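KLLA0B12012p (Kluyveromyces lactis, PDB 6Y3P) probably binds ATP through its C-terminal ATP-grasp domain, the part crystallised here, and is a direct partner of the mRNA decapping enzyme Dcp2. Local coordinates at residues A[83-88]-A[315-320]; A[78-83]-A[306-311]; A[72-77]-A[225-230]. All coordinates share one frame; numbering follows the deposited sequence.

Contact 1: residues A[83-88]-A[315-320]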
loop_
_atom_site.group_PDB
_atom_site.type_symbol
_atom_site.label_atom_id
_atom_site.label_comp_id
_atom_site.label_asym_id
_atom_site.label_seq_id
_atom_site.Cartn_x
_atom_site.Cartn_y
_atom_site.Cartn_z
ATOM N N LYS A 83 -5.307 2.047 7.130
ATOM C CA LYS A 83 -4.753 0.870 7.819
ATOM C C LYS A 83 -5.665 0.330 8.947
ATOM O O LYS A 83 -5.649 -0.877 9.177
ATOM C CB LYS A 83 -3.296 1.125 8.298
ATOM C CG LYS A 83 -2.503 -0.088 8.859
ATOM C CD LYS A 83 -2.722 -1.445 8.138
ATOM C CE LYS A 83 -2.360 -2.667 8.968
ATOM N NZ LYS A 83 -0.883 -2.912 9.024
ATOM N N HIS A 84 -6.508 1.168 9.588
ATOM C CA HIS A 84 -7.419 0.634 10.603
ATOM C C HIS A 84 -8.521 -0.168 9.892
ATOM O O HIS A 84 -8.775 -1.330 10.229
ATOM C CB HIS A 84 -7.996 1.747 11.506
ATOM C CG HIS A 84 -9.119 1.299 12.405
ATOM N ND1 HIS A 84 -10.447 1.382 12.002
ATOM C CD2 HIS A 84 -9.079 0.782 13.658
ATOM C CE1 HIS A 84 -11.164 0.904 13.010
ATOM N NE2 HIS A 84 -10.391 0.541 14.032
ATOM N N TYR A 85 -9.089 0.425 8.846
ATOM C CA TYR A 85 -10.169 -0.152 8.063
ATOM C C TYR A 85 -9.717 -1.345 7.211
ATOM O O TYR A 85 -10.482 -2.304 7.085
ATOM C CB TYR A 85 -10.863 0.955 7.260
ATOM C CG TYR A 85 -11.616 1.873 8.197
ATOM C CD1 TYR A 85 -12.918 1.577 8.594
ATOM C CD2 TYR A 85 -10.979 2.955 8.810
ATOM C CE1 TYR A 85 -13.592 2.367 9.525
ATOM C CE2 TYR A 85 -11.639 3.746 9.754
ATOM C CZ TYR A 85 -12.957 3.462 10.091
ATOM O OH TYR A 85 -13.654 4.261 10.975
ATOM N N LEU A 86 -8.454 -1.330 6.717
ATOM C CA LEU A 86 -7.819 -2.404 5.948
ATOM C C LEU A 86 -7.879 -3.676 6.778
ATOM O O LEU A 86 -8.350 -4.700 6.278
ATOM C CB LEU A 86 -6.339 -2.059 5.606
ATOM C CG LEU A 86 -5.562 -3.066 4.751
ATOM C CD1 LEU A 86 -6.106 -3.119 3.319
ATOM C CD2 LEU A 86 -4.080 -2.723 4.713
ATOM N N SER A 87 -7.449 -3.578 8.067
ATOM C CA SER A 87 -7.458 -4.658 9.045
ATOM C C SER A 87 -8.842 -5.257 9.124
ATOM O O SER A 87 -8.973 -6.461 8.919
ATOM C CB SER A 87 -6.990 -4.166 10.413
ATOM O OG SER A 87 -5.659 -4.578 10.691
ATOM N N HIS A 88 -9.881 -4.413 9.273
ATOM C CA HIS A 88 -11.271 -4.860 9.341
ATOM C C HIS A 88 -11.717 -5.548 8.079
ATOM O O HIS A 88 -12.359 -6.589 8.168
ATOM C CB HIS A 88 -12.215 -3.727 9.743
ATOM C CG HIS A 88 -12.160 -3.423 11.207
ATOM N ND1 HIS A 88 -12.936 -4.129 12.123
ATOM C CD2 HIS A 88 -11.387 -2.536 11.880
ATOM C CE1 HIS A 88 -12.628 -3.631 13.312
ATOM N NE2 HIS A 88 -11.700 -2.672 13.219
ATOM N N ASP A 315 -19.405 -7.224 3.762
ATOM C CA ASP A 315 -20.761 -6.893 4.214
ATOM C C ASP A 315 -20.763 -5.576 5.008
ATOM O O ASP A 315 -21.835 -5.078 5.369
ATOM C CB ASP A 315 -21.337 -8.040 5.073
ATOM C CG ASP A 315 -20.931 -9.438 4.637
ATOM O OD1 ASP A 315 -19.735 -9.789 4.800
ATOM O OD2 ASP A 315 -21.814 -10.194 4.172
ATOM N N ARG A 316 -19.551 -5.031 5.280
ATOM C CA ARG A 316 -19.274 -3.771 5.988
ATOM C C ARG A 316 -18.827 -2.708 4.943
ATOM O O ARG A 316 -19.211 -2.813 3.770
ATOM C CB ARG A 316 -18.165 -3.969 7.060
ATOM C CG ARG A 316 -18.131 -5.329 7.762
ATOM C CD ARG A 316 -16.785 -5.572 8.426
ATOM N NE ARG A 316 -16.715 -4.960 9.755
ATOM C CZ ARG A 316 -15.743 -5.175 10.636
ATOM N NH1 ARG A 316 -14.741 -5.996 10.344
ATOM N NH2 ARG A 316 -15.770 -4.577 11.820
ATOM N N LEU A 317 -18.030 -1.692 5.376
ATOM C CA LEU A 317 -17.463 -0.628 4.539
ATOM C C LEU A 317 -16.696 -1.305 3.405
ATOM O O LEU A 317 -15.809 -2.122 3.673
ATOM C CB LEU A 317 -16.491 0.225 5.381
ATOM C CG LEU A 317 -16.274 1.689 4.989
ATOM C CD1 LEU A 317 -15.494 2.403 6.051
ATOM C CD2 LEU A 317 -15.518 1.837 3.678
ATOM N N ASN A 318 -17.057 -1.005 2.150
ATOM C CA ASN A 318 -16.400 -1.640 1.011
ATOM C C ASN A 318 -15.872 -0.671 -0.049
ATOM O O ASN A 318 -16.227 0.508 -0.077
ATOM C CB ASN A 318 -17.290 -2.723 0.365
ATOM C CG ASN A 318 -18.710 -2.373 0.015
ATOM O OD1 ASN A 318 -19.110 -1.203 -0.071
ATOM N ND2 ASN A 318 -19.500 -3.414 -0.229
ATOM N N PHE A 319 -14.970 -1.197 -0.900
ATOM C CA PHE A 319 -14.370 -0.517 -2.035
ATOM C C PHE A 319 -15.406 -0.592 -3.137
ATOM O O PHE A 319 -15.878 -1.687 -3.442
ATOM C CB PHE A 319 -13.075 -1.232 -2.443
ATOM C CG PHE A 319 -12.420 -0.728 -3.704
ATOM C CD1 PHE A 319 -11.730 0.479 -3.714
ATOM C CD2 PHE A 319 -12.468 -1.471 -4.874
ATOM C CE1 PHE A 319 -11.130 0.948 -4.884
ATOM C CE2 PHE A 319 -11.844 -1.013 -6.036
ATOM C CZ PHE A 319 -11.188 0.195 -6.036
ATOM N N ARG A 320 -15.828 0.573 -3.675
ATOM C CA ARG A 320 -16.843 0.634 -4.728
ATOM C C ARG A 320 -16.185 1.018 -6.036
ATOM O O ARG A 320 -15.916 2.203 -6.272
ATOM C CB ARG A 320 -18.008 1.580 -4.377
ATOM C CG ARG A 320 -18.751 1.177 -3.107
ATOM C CD ARG A 320 -20.065 1.908 -2.918
ATOM N NE ARG A 320 -20.626 1.643 -1.592
ATOM C CZ ARG A 320 -21.429 0.622 -1.302
ATOM N NH1 ARG A 320 -21.788 -0.241 -2.248
ATOM N NH2 ARG A 320 -21.878 0.453 -0.067
#

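Contact 2: residues A[78-83]-A[306-311]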
loop_
_atom_site.group_PDB
_atom_site.type_symbol
_atom_site.label_atom_id
_atom_site.label_comp_id
_atom_site.label_asym_id
_atom_site.label_seq_id
_atom_site.Cartn_x
_atom_site.Cartn_y
_atom_site.Cartn_z
ATOM N N LYS A 78 -11.520 3.989 1.254
ATOM C CA LYS A 78 -11.160 4.063 2.684
ATOM C C LYS A 78 -10.906 2.683 3.298
ATOM O O LYS A 78 -10.017 2.540 4.138
ATOM C CB LYS A 78 -12.260 4.826 3.453
ATOM C CG LYS A 78 -12.392 4.524 4.939
ATOM C CD LYS A 78 -13.112 5.639 5.651
ATOM C CE LYS A 78 -13.249 5.332 7.111
ATOM N NZ LYS A 78 -13.741 6.503 7.884
ATOM N N ALA A 79 -11.672 1.668 2.842
ATOM C CA ALA A 79 -11.583 0.263 3.253
ATOM C C ALA A 79 -10.207 -0.365 2.940
ATOM O O ALA A 79 -9.897 -1.411 3.500
ATOM C CB ALA A 79 -12.703 -0.542 2.594
ATOM N N ILE A 80 -9.383 0.254 2.054
ATOM C CA ILE A 80 -8.048 -0.281 1.754
ATOM C C ILE A 80 -6.939 0.749 2.030
ATOM O O ILE A 80 -5.877 0.351 2.482
ATOM C CB ILE A 80 -7.899 -0.962 0.344
ATOM C CG1 ILE A 80 -7.770 0.051 -0.822
ATOM C CG2 ILE A 80 -9.030 -1.966 0.086
ATOM C CD1 ILE A 80 -7.193 -0.513 -2.094
ATOM N N ILE A 81 -7.174 2.056 1.806
ATOM C CA ILE A 81 -6.112 3.060 2.040
ATOM C C ILE A 81 -6.001 3.469 3.521
ATOM O O ILE A 81 -4.998 4.073 3.903
ATOM C CB ILE A 81 -6.161 4.286 1.087
ATOM C CG1 ILE A 81 -7.512 5.052 1.171
ATOM C CG2 ILE A 81 -5.816 3.861 -0.342
ATOM C CD1 ILE A 81 -7.479 6.525 0.683
ATOM N N ARG A 82 -6.969 3.082 4.365
ATOM C CA ARG A 82 -6.879 3.367 5.797
ATOM C C ARG A 82 -6.507 2.081 6.514
ATOM O O ARG A 82 -7.283 1.129 6.492
ATOM C CB ARG A 82 -8.182 3.975 6.350
ATOM C CG ARG A 82 -8.473 5.392 5.847
ATOM C CD ARG A 82 -7.836 6.480 6.702
ATOM N NE ARG A 82 -8.344 6.488 8.079
ATOM C CZ ARG A 82 -9.459 7.101 8.474
ATOM N NH1 ARG A 82 -10.211 7.759 7.600
ATOM N NH2 ARG A 82 -9.831 7.054 9.746
ATOM N N LYS A 83 -5.307 2.047 7.130
ATOM C CA LYS A 83 -4.753 0.870 7.819
ATOM C C LYS A 83 -5.665 0.330 8.947
ATOM O O LYS A 83 -5.649 -0.877 9.177
ATOM C CB LYS A 83 -3.296 1.125 8.298
ATOM C CG LYS A 83 -2.503 -0.088 8.859
ATOM C CD LYS A 83 -2.722 -1.445 8.138
ATOM C CE LYS A 83 -2.360 -2.667 8.968
ATOM N NZ LYS A 83 -0.883 -2.912 9.024
ATOM N N GLU A 306 -6.613 -11.267 -3.631
ATOM C CA GLU A 306 -7.382 -11.614 -2.436
ATOM C C GLU A 306 -7.890 -10.364 -1.748
ATOM O O GLU A 306 -9.059 -10.325 -1.354
ATOM C CB GLU A 306 -6.511 -12.448 -1.479
ATOM C CG GLU A 306 -6.279 -13.878 -1.935
ATOM C CD GLU A 306 -7.563 -14.670 -2.069
ATOM O OE1 GLU A 306 -8.227 -14.870 -1.027
ATOM O OE2 GLU A 306 -7.962 -14.983 -3.216
ATOM N N LEU A 307 -7.047 -9.318 -1.658
ATOM C CA LEU A 307 -7.443 -8.047 -1.039
ATOM C C LEU A 307 -8.556 -7.366 -1.796
ATOM O O LEU A 307 -9.508 -6.885 -1.179
ATOM C CB LEU A 307 -6.246 -7.103 -0.809
ATOM C CG LEU A 307 -6.540 -5.772 -0.099
ATOM C CD1 LEU A 307 -7.321 -5.995 1.215
ATOM C CD2 LEU A 307 -5.287 -5.045 0.203
ATOM N N PHE A 308 -8.467 -7.331 -3.117
ATOM C CA PHE A 308 -9.528 -6.723 -3.902
ATOM C C PHE A 308 -10.822 -7.553 -3.839
ATOM O O PHE A 308 -11.901 -6.968 -3.784
ATOM C CB PHE A 308 -9.055 -6.394 -5.328
ATOM C CG PHE A 308 -8.323 -5.068 -5.295
ATOM C CD1 PHE A 308 -9.014 -3.876 -5.083
ATOM C CD2 PHE A 308 -6.935 -5.022 -5.368
ATOM C CE1 PHE A 308 -8.333 -2.670 -4.953
ATOM C CE2 PHE A 308 -6.253 -3.810 -5.240
ATOM C CZ PHE A 308 -6.954 -2.644 -5.030
ATOM N N LYS A 309 -10.723 -8.883 -3.717
ATOM C CA LYS A 309 -11.913 -9.723 -3.541
ATOM C C LYS A 309 -12.548 -9.417 -2.163
ATOM O O LYS A 309 -13.771 -9.247 -2.070
ATOM C CB LYS A 309 -11.590 -11.206 -3.680
ATOM C CG LYS A 309 -11.232 -11.588 -5.099
ATOM C CD LYS A 309 -11.557 -13.043 -5.404
ATOM C CE LYS A 309 -10.352 -13.933 -5.458
ATOM N NZ LYS A 309 -10.641 -15.156 -6.252
ATOM N N ALA A 310 -11.697 -9.250 -1.127
ATOM C CA ALA A 310 -12.103 -8.902 0.242
ATOM C C ALA A 310 -12.837 -7.576 0.265
ATOM O O ALA A 310 -13.971 -7.530 0.724
ATOM C CB ALA A 310 -10.882 -8.830 1.156
ATOM N N ALA A 311 -12.188 -6.518 -0.281
ATOM C CA ALA A 311 -12.615 -5.119 -0.365
ATOM C C ALA A 311 -13.962 -4.907 -1.027
ATOM O O ALA A 311 -14.777 -4.139 -0.532
ATOM C CB ALA A 311 -11.555 -4.304 -1.085
#

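Contact 3: residues A[72-77]-A[225-230]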
loop_
_atom_site.group_PDB
_atom_site.type_symbol
_atom_site.label_atom_id
_atom_site.label_comp_id
_atom_site.label_asym_id
_atom_site.label_seq_id
_atom_site.Cartn_x
_atom_site.Cartn_y
_atom_site.Cartn_z
ATOM N N ASN A 72 -8.175 9.709 -12.522
ATOM C CA ASN A 72 -7.170 8.794 -11.985
ATOM C C ASN A 72 -7.374 8.557 -10.467
ATOM O O ASN A 72 -6.422 8.526 -9.695
ATOM C CB ASN A 72 -5.749 9.280 -12.313
ATOM C CG ASN A 72 -5.348 10.553 -11.617
ATOM O OD1 ASN A 72 -6.002 11.580 -11.738
ATOM N ND2 ASN A 72 -4.230 10.525 -10.907
ATOM N N SER A 73 -8.628 8.366 -10.050
ATOM C CA SER A 73 -8.965 8.052 -8.664
ATOM C C SER A 73 -10.337 7.431 -8.568
ATOM O O SER A 73 -11.226 7.756 -9.377
ATOM C CB SER A 73 -8.943 9.297 -7.775
ATOM O OG SER A 73 -8.983 8.926 -6.406
ATOM N N TYR A 74 -10.521 6.592 -7.519
ATOM C CA TYR A 74 -11.813 6.018 -7.166
ATOM C C TYR A 74 -12.399 6.885 -6.063
ATOM O O TYR A 74 -11.685 7.719 -5.498
ATOM C CB TYR A 74 -11.701 4.547 -6.737
ATOM C CG TYR A 74 -11.460 3.600 -7.887
ATOM C CD1 TYR A 74 -10.171 3.327 -8.330
ATOM C CD2 TYR A 74 -12.515 2.928 -8.496
ATOM C CE1 TYR A 74 -9.940 2.458 -9.390
ATOM C CE2 TYR A 74 -12.297 2.041 -9.549
ATOM C CZ TYR A 74 -11.004 1.799 -9.984
ATOM O OH TYR A 74 -10.773 0.920 -11.012
ATOM N N ILE A 75 -13.705 6.732 -5.790
ATOM C CA ILE A 75 -14.401 7.531 -4.789
ATOM C C ILE A 75 -14.339 6.879 -3.403
ATOM O O ILE A 75 -13.933 7.537 -2.445
ATOM C CB ILE A 75 -15.836 7.853 -5.266
ATOM C CG1 ILE A 75 -15.784 8.875 -6.422
ATOM C CG2 ILE A 75 -16.699 8.400 -4.118
ATOM C CD1 ILE A 75 -17.099 9.162 -7.119
ATOM N N TYR A 76 -14.737 5.594 -3.302
ATOM C CA TYR A 76 -14.786 4.847 -2.045
ATOM C C TYR A 76 -13.610 3.900 -1.942
ATOM O O TYR A 76 -13.656 2.797 -2.479
ATOM C CB TYR A 76 -16.127 4.082 -1.904
ATOM C CG TYR A 76 -17.353 4.967 -1.875
ATOM C CD1 TYR A 76 -17.664 5.725 -0.748
ATOM C CD2 TYR A 76 -18.181 5.081 -2.983
ATOM C CE1 TYR A 76 -18.765 6.573 -0.727
ATOM C CE2 TYR A 76 -19.301 5.902 -2.966
ATOM C CZ TYR A 76 -19.596 6.643 -1.830
ATOM O OH TYR A 76 -20.708 7.450 -1.796
ATOM N N ARG A 77 -12.547 4.321 -1.272
ATOM C CA ARG A 77 -11.395 3.458 -1.158
ATOM C C ARG A 77 -10.803 3.419 0.273
ATOM O O ARG A 77 -9.745 2.832 0.478
ATOM C CB ARG A 77 -10.361 3.816 -2.246
ATOM C CG ARG A 77 -9.587 5.091 -2.046
ATOM C CD ARG A 77 -10.043 6.241 -2.923
ATOM N NE ARG A 77 -9.613 7.488 -2.285
ATOM C CZ ARG A 77 -8.516 8.164 -2.607
ATOM N NH1 ARG A 77 -8.176 9.252 -1.925
ATOM N NH2 ARG A 77 -7.760 7.770 -3.621
ATOM N N GLY A 225 -11.264 0.557 -13.995
ATOM C CA GLY A 225 -12.710 0.405 -14.149
ATOM C C GLY A 225 -13.374 -0.460 -13.096
ATOM O O GLY A 225 -12.967 -0.430 -11.932
ATOM N N ASP A 226 -14.397 -1.266 -13.519
ATOM C CA ASP A 226 -15.127 -2.180 -12.643
ATOM C C ASP A 226 -15.129 -3.643 -13.161
ATOM O O ASP A 226 -16.109 -4.082 -13.756
ATOM C CB ASP A 226 -16.552 -1.664 -12.358
ATOM C CG ASP A 226 -17.353 -2.414 -11.295
ATOM O OD1 ASP A 226 -17.013 -3.596 -10.999
ATOM O OD2 ASP A 226 -18.376 -1.860 -10.825
ATOM N N LEU A 227 -14.099 -4.446 -12.854
ATOM C CA LEU A 227 -12.855 -4.099 -12.184
ATOM C C LEU A 227 -11.766 -4.979 -12.734
ATOM O O LEU A 227 -11.937 -6.197 -12.817
ATOM C CB LEU A 227 -12.956 -4.320 -10.655
ATOM C CG LEU A 227 -11.653 -4.152 -9.821
ATOM C CD1 LEU A 227 -11.354 -2.674 -9.530
ATOM C CD2 LEU A 227 -11.750 -4.906 -8.514
ATOM N N GLN A 228 -10.620 -4.372 -13.044
ATOM C CA GLN A 228 -9.410 -5.081 -13.425
ATOM C C GLN A 228 -8.317 -4.619 -12.504
ATOM O O GLN A 228 -8.219 -3.423 -12.210
ATOM C CB GLN A 228 -9.033 -4.807 -14.862
ATOM C CG GLN A 228 -9.772 -5.702 -15.845
ATOM C CD GLN A 228 -9.498 -5.234 -17.238
ATOM O OE1 GLN A 228 -9.893 -4.128 -17.620
ATOM N NE2 GLN A 228 -8.723 -6.012 -17.988
ATOM N N VAL A 229 -7.528 -5.569 -11.994
ATOM C CA VAL A 229 -6.428 -5.277 -11.077
ATOM C C VAL A 229 -5.128 -5.689 -11.733
ATOM O O VAL A 229 -4.994 -6.824 -12.181
ATOM C CB VAL A 229 -6.588 -5.864 -9.656
ATOM C CG1 VAL A 229 -5.493 -5.315 -8.733
ATOM C CG2 VAL A 229 -7.977 -5.578 -9.074
ATOM N N PHE A 230 -4.195 -4.736 -11.833
ATOM C CA PHE A 230 -2.930 -4.931 -12.499
ATOM C C PHE A 230 -1.791 -4.652 -11.556
ATOM O O PHE A 230 -1.712 -3.574 -10.960
ATOM C CB PHE A 230 -2.824 -4.007 -13.711
ATOM C CG PHE A 230 -3.852 -4.248 -14.784
ATOM C CD1 PHE A 230 -3.628 -5.183 -15.786
ATOM C CD2 PHE A 230 -5.037 -3.523 -14.808
ATOM C CE1 PHE A 230 -4.570 -5.395 -16.785
ATOM C CE2 PHE A 230 -5.972 -3.729 -15.813
ATOM C CZ PHE A 230 -5.737 -4.670 -16.790
#

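Contact 1: residues A[83-88]-A[315-320]
The imidazole nitrogen ND1 of H88 faces the end of the R316 side chain, where NH2 donates a weak hydrogen bond to it over 2.9 Å. The bond is strongly bent, with an angle of only 123° at the hydrogen, and the guanidinium stands nearly upright to the imidazole, the two planes 79° apart. NH1 of R316 lies 3.1 Å from H88 ND1, so both terminal nitrogens gather near this one atom. CB of H88 sits over one face of the guanidinium, 3.4 Å from R316 NH1. The arginine gets there by a bend at chi3 (84°), which brings the guanidinium against the histidine.

These residues join the first turns of helix 83-95 to the loop that runs from helix 290-313 to strand 326-335, both within the tubulin-tyrosine ligase family region of the ATP-grasp domain. The meeting is at the surface and buries 179 Å² in all. One helical turn before H88, Y85 makes the apolar half of the contact: its CD1 is 3.7 Å from CD1 of L317, the two side chains passing at a slant. CD1 is the branch of L317 that meets the tyrosine; L317 also touches K78 and A79 of helix 78-81, and K78 forms a cation-pi pair with Y85. Within the helix, H84 ND1 lies above one face of the Y85 ring, near its rim, and H88 CD2 lies above one face of the H84 ring, likewise offset to the rim.

Contact 2: residues A[78-83]-A[306-311]
I80 and F308 cross at about a right angle, the methyl end of the isoleucine meeting the far end of the phenylalanine ring. CD1 of I80 touches F308 CZ at 3.6 Å and CE1 of the same ring at 3.8 Å. F308 does not aim its CB at the isoleucine; it is the length of the side chain that carries the ring across. The other branch of I80 goes elsewhere: CG2 packs on the single methyl of A311, one helical turn further along, with I80 CG2 and A311 CB 3.6 Å apart. This division of labour follows from the torsions, since CG1 lies between the backbone N and the carbonyl carbon (chi1 78°) and the chain then extends to CD1 (chi2 161°), while CG2 stays beside the backbone N.

The contact sets the short helix 78-81 against the C-terminal part of the long helix 290-313. Both helices also rest on the antiparallel sheet of the ATP-grasp domain: I80 and I81 touch V346 of strand 341-347, L307 touches V346 and L343, and F308 touches F331 of strand 326-335. The three residues that meet are buried and wholly apolar where they touch, and the segments bury 174 Å² between them, both sides summed. Small A311 lets the isoleucine methyl come close to the helix, and the ring of F308 has an edge-to-face partner in F319. R82, the first residue past the short helix, is at once the N-cap of helix 83-95, whose L86 and I90 touch L307.

Contact 3: residues A[72-77]-A[225-230]
The backbones of Y74 and G225 stay well apart, 9.0 Å from CA to CA, and the chain at G225 has a positive phi (57°) that favours glycine. The tyrosine side chain bridges the gap: with CG anti to its carbonyl carbon (chi1 -74°), the ring points at the turn and its OH donates a 2.7 Å hydrogen bond to G225 O. The hydroxyl arrives in the carbonyl plane, on a lone pair, at a C=O...donor angle of 126°. G225 O itself lies at the edge of the tyrosine ring and in its plane. CD1 of L227 adds a looser contact, 3.9 Å from Y74 OH; the peptide bond before this leucine is cis. Back in the loop, S73 OG bonds to Y74 O over 3.1 Å. A phenylalanine in place of Y74 would keep the ring but would probably leave G225 O without this donor and the turn without this tie to the loop.

Residues 225-227 form the turn of a beta-hairpin whose arms are strands 215-224 and 228-239, and Y74 also touches C223 on the first arm. The loop 72-77, leading from strand 69-71 to helix 78-81, is pinned in turn to the neighbouring strand 326-335, where E327 accepts from Y74 N and pairs with R77, while the Y74 ring meets that of F319.

How the contacts relate
From the N terminus, one run of chain supplies the first half of every contact: loop 72-77 for contact 3, helix 78-81 for contact 2 and the start of helix 83-95 for contact 1, the last two sharing K83. The partners follow in the same order, so the three closures cross and none nests. Contact 3 closes a loop of 147 residues at the hairpin turn, contact 2 one of 222 at helix 290-313, and contact 1 one of 226 just beyond that helix. F319 links them all, its backbone N probably bonded to A311 O and its ring packed on Y76 O and R77 CB. F308 also touches V229, joining contacts 2 and 3.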